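Local coordinates for uncharacterized protein Rv2277c (Mycobacterium tuberculosis, PDB 5VUG) that probably hydrolyses phosphoric diesters, as a TIM-barrel member of the glycerophosphoryl diester phosphodiesterase family that binds calcium in the crystal, at residues D9-I13 with Y257-H261. Residues are numbered along the deposited sequence; the frame is centred on the assembly and turned at random.
Sequences DDPMI and YRLAH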
ATOM      1  N   ASP A   9     -23.602  -5.530 -20.740  1.00 43.70           N
ATOM      2  CA  ASP A   9     -24.749  -4.820 -20.186  1.00 41.41           C
ATOM      3  C   ASP A   9     -24.295  -3.725 -19.223  1.00 36.06           C
ATOM      4  O   ASP A   9     -23.103  -3.435 -19.115  1.00 38.05           O
ATOM      5  CB  ASP A   9     -25.698  -5.792 -19.479  1.00 44.34           C
ATOM      6  CG  ASP A   9     -26.235  -6.864 -20.409  1.00 48.89           C
ATOM      7  OD1 ASP A   9     -25.645  -7.967 -20.459  1.00 50.98           O
ATOM      8  OD2 ASP A   9     -27.243  -6.599 -21.101  1.00 50.36           O
ATOM      9  N   ASP A  10     -25.258  -3.117 -18.524  1.00 29.35           N
ATOM     10  CA  ASP A  10     -24.952  -2.010 -17.639  1.00 22.21           C
ATOM     11  C   ASP A  10     -24.793  -2.498 -16.200  1.00 16.40           C
ATOM     12  O   ASP A  10     -25.475  -3.435 -15.769  1.00 17.65           O
ATOM     13  CB  ASP A  10     -26.090  -0.984 -17.659  1.00 23.56           C
ATOM     14  CG  ASP A  10     -26.292  -0.337 -19.019  1.00 28.03           C
ATOM     15  OD1 ASP A  10     -25.475  -0.556 -19.941  1.00 27.88           O
ATOM     16  OD2 ASP A  10     -27.291   0.402 -19.161  1.00 30.91           O
ATOM     17  N   PRO A  11     -23.915  -1.872 -15.421  1.00 13.94           N
ATOM     18  CA  PRO A  11     -23.876  -2.167 -13.981  1.00 12.45           C
ATOM     19  C   PRO A  11     -25.205  -1.816 -13.326  1.00 13.02           C
ATOM     20  O   PRO A  11     -25.895  -0.881 -13.737  1.00 13.05           O
ATOM     21  CB  PRO A  11     -22.752  -1.258 -13.464  1.00 12.64           C
ATOM     22  CG  PRO A  11     -21.909  -0.964 -14.687  1.00 13.62           C
ATOM     23  CD  PRO A  11     -22.875  -0.914 -15.831  1.00 13.37           C
HETATM   24  N   MSE A  12     -25.573  -2.589 -12.304  1.00 11.81           N
HETATM   25  CA  MSE A  12     -26.713  -2.235 -11.463  1.00 11.81           C
HETATM   26  C   MSE A  12     -26.486  -0.881 -10.811  1.00 11.01           C
HETATM   27  O   MSE A  12     -25.394  -0.612 -10.294  1.00 13.01           O
HETATM   28  CB  MSE A  12     -26.901  -3.264 -10.346  1.00 12.38           C
HETATM   29  CG  MSE A  12     -27.448  -4.602 -10.797  1.00 14.52           C
HETATM   30 SE   MSE A  12     -27.110  -5.913  -9.400  0.69 19.32          SE
HETATM   31  CE  MSE A  12     -27.945  -4.969  -7.895  1.00 18.72           C
ATOM     32  N   ILE A  13     -27.518  -0.041 -10.791  1.00 10.60           N
ATOM     33  CA  ILE A  13     -27.460   1.226 -10.068  1.00 10.41           C
ATOM     34  C   ILE A  13     -27.993   0.997  -8.660  1.00 11.27           C
ATOM     35  O   ILE A  13     -29.177   0.678  -8.484  1.00 11.61           O
ATOM     36  CB  ILE A  13     -28.269   2.320 -10.781  1.00 12.04           C
ATOM     37  CG1 ILE A  13     -27.799   2.490 -12.233  1.00 14.69           C
ATOM     38  CG2 ILE A  13     -28.179   3.632  -9.995  1.00 12.04           C
ATOM     39  CD1 ILE A  13     -26.335   2.838 -12.376  1.00 15.24           C
ATOM     40  N   TYR A 257     -18.548   6.158 -13.775  1.00 12.97           N
ATOM     41  CA  TYR A 257     -19.485   5.227 -14.399  1.00 11.75           C
ATOM     42  C   TYR A 257     -18.883   4.569 -15.633  1.00 12.26           C
ATOM     43  O   TYR A 257     -19.011   3.355 -15.818  1.00 13.20           O
ATOM     44  CB  TYR A 257     -20.803   5.919 -14.744  1.00 12.41           C
ATOM     45  CG  TYR A 257     -21.781   4.970 -15.397  1.00 11.83           C
ATOM     46  CD1 TYR A 257     -22.454   4.003 -14.644  1.00 13.09           C
ATOM     47  CD2 TYR A 257     -22.004   5.009 -16.768  1.00 14.38           C
ATOM     48  CE1 TYR A 257     -23.330   3.114 -15.243  1.00 13.23           C
ATOM     49  CE2 TYR A 257     -22.875   4.138 -17.373  1.00 13.01           C
ATOM     50  CZ  TYR A 257     -23.538   3.194 -16.614  1.00 12.55           C
ATOM     51  OH  TYR A 257     -24.403   2.339 -17.241  1.00 15.97           O
ATOM     52  N   ARG A 258     -18.208   5.348 -16.484  1.00 13.22           N
ATOM     53  CA  ARG A 258     -17.611   4.778 -17.687  1.00 13.33           C
ATOM     54  C   ARG A 258     -16.577   3.715 -17.352  1.00 13.62           C
ATOM     55  O   ARG A 258     -16.510   2.673 -18.021  1.00 14.56           O
ATOM     56  CB  ARG A 258     -16.981   5.882 -18.529  1.00 13.90           C
ATOM     57  CG  ARG A 258     -18.020   6.761 -19.160  1.00 14.94           C
ATOM     58  CD  ARG A 258     -17.410   7.945 -19.877  1.00 17.12           C
ATOM     59  NE  ARG A 258     -18.470   8.820 -20.350  1.00 17.66           N
ATOM     60  CZ  ARG A 258     -18.295  10.075 -20.742  1.00 20.28           C
ATOM     61  NH1 ARG A 258     -17.085  10.616 -20.724  1.00 22.76           N
ATOM     62  NH2 ARG A 258     -19.338  10.785 -21.154  1.00 21.74           N
ATOM     63  N   LEU A 259     -15.758   3.956 -16.326  1.00 14.14           N
ATOM     64  CA  LEU A 259     -14.792   2.945 -15.910  1.00 15.56           C
ATOM     65  C   LEU A 259     -15.499   1.670 -15.458  1.00 13.97           C
ATOM     66  O   LEU A 259     -15.165   0.570 -15.916  1.00 17.21           O
ATOM     67  CB  LEU A 259     -13.883   3.501 -14.812  1.00 16.23           C
ATOM     68  CG  LEU A 259     -12.922   2.515 -14.142  1.00 19.57           C
ATOM     69  CD1 LEU A 259     -11.936   1.920 -15.150  1.00 21.44           C
ATOM     70  CD2 LEU A 259     -12.186   3.208 -13.016  1.00 21.05           C
ATOM     71  N   ALA A 260     -16.497   1.807 -14.576  1.00 12.48           N
ATOM     72  CA  ALA A 260     -17.231   0.646 -14.068  1.00 11.58           C
ATOM     73  C   ALA A 260     -17.876  -0.141 -15.200  1.00 12.79           C
ATOM     74  O   ALA A 260     -17.866  -1.380 -15.200  1.00 13.54           O
ATOM     75  CB  ALA A 260     -18.317   1.115 -13.099  1.00 11.37           C
ATOM     76  N   HIS A 261     -18.456   0.568 -16.167  1.00 12.54           N
ATOM     77  CA  HIS A 261     -19.089  -0.082 -17.304  1.00 11.88           C
ATOM     78  C   HIS A 261     -18.063  -0.820 -18.160  1.00 12.99           C
ATOM     79  O   HIS A 261     -18.282  -1.970 -18.562  1.00 15.12           O
ATOM     80  CB  HIS A 261     -19.810   0.979 -18.130  1.00 11.13           C
ATOM     81  CG  HIS A 261     -20.805   0.421 -19.089  1.00 13.89           C
ATOM     82  ND1 HIS A 261     -20.436  -0.264 -20.227  1.00 16.71           N
ATOM     83  CD2 HIS A 261     -22.159   0.437 -19.077  1.00 16.36           C
ATOM     84  CE1 HIS A 261     -21.522  -0.637 -20.879  1.00 19.21           C
ATOM     85  NE2 HIS A 261     -22.579  -0.222 -20.203  1.00 18.02           N
TER
HETATM   86  O   HOH W   1     -20.864  -3.140 -17.914  1.00 25.85           O
HETATM   87  O   HOH W   2     -26.324   1.271 -15.544  1.00 31.03           O
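Asp10 joins two groups through its two carboxylate oxygens: OD1 accepts a hydrogen bond from NE2 of His261 (2.9 Å), and OD2 forms a salt bridge with Arg280. OD1 lies near the imidazole plane, whereas NE2 stands 37° out of the carboxylate plane, and the angle at the hydrogen is a moderate 149°. A chi1 of -164° places CG of His261 opposite its backbone N and carries the ring from the helix toward Asp10. Over one ring face lies a water that donates to both Asp9 O and His261 O (2.6 and 2.9 Å), tying the two backbones together.

Next to the polar pair, Pro11 packs its ring against the helix, between the side chains of Tyr257, Ala260 and His261. Its CD lies 3.6 Å from His261 CD2, while CG lies against the backbone of His261, with the methyl of small Ala260 a little farther off. The phenol of Tyr257 stacks on Trp279 and touches Ile13 CD1 with CE1 (4.2 Å); its OH shares a second water with Pro11 O. Tyrosine suits this buried place: its ring meets apolar neighbours while its hydroxyl bonds to water.

Helix 254-263 links parallel strands 245-249 and 267-270 in a beta-alpha-beta unit, and 267-270 pairs with 12-16, so the contact lies where the barrel's last strand meets its first. Arg280 and the carboxylate would tend to stabilise each other's charge, and Asp10 would probably favour a protonated His261.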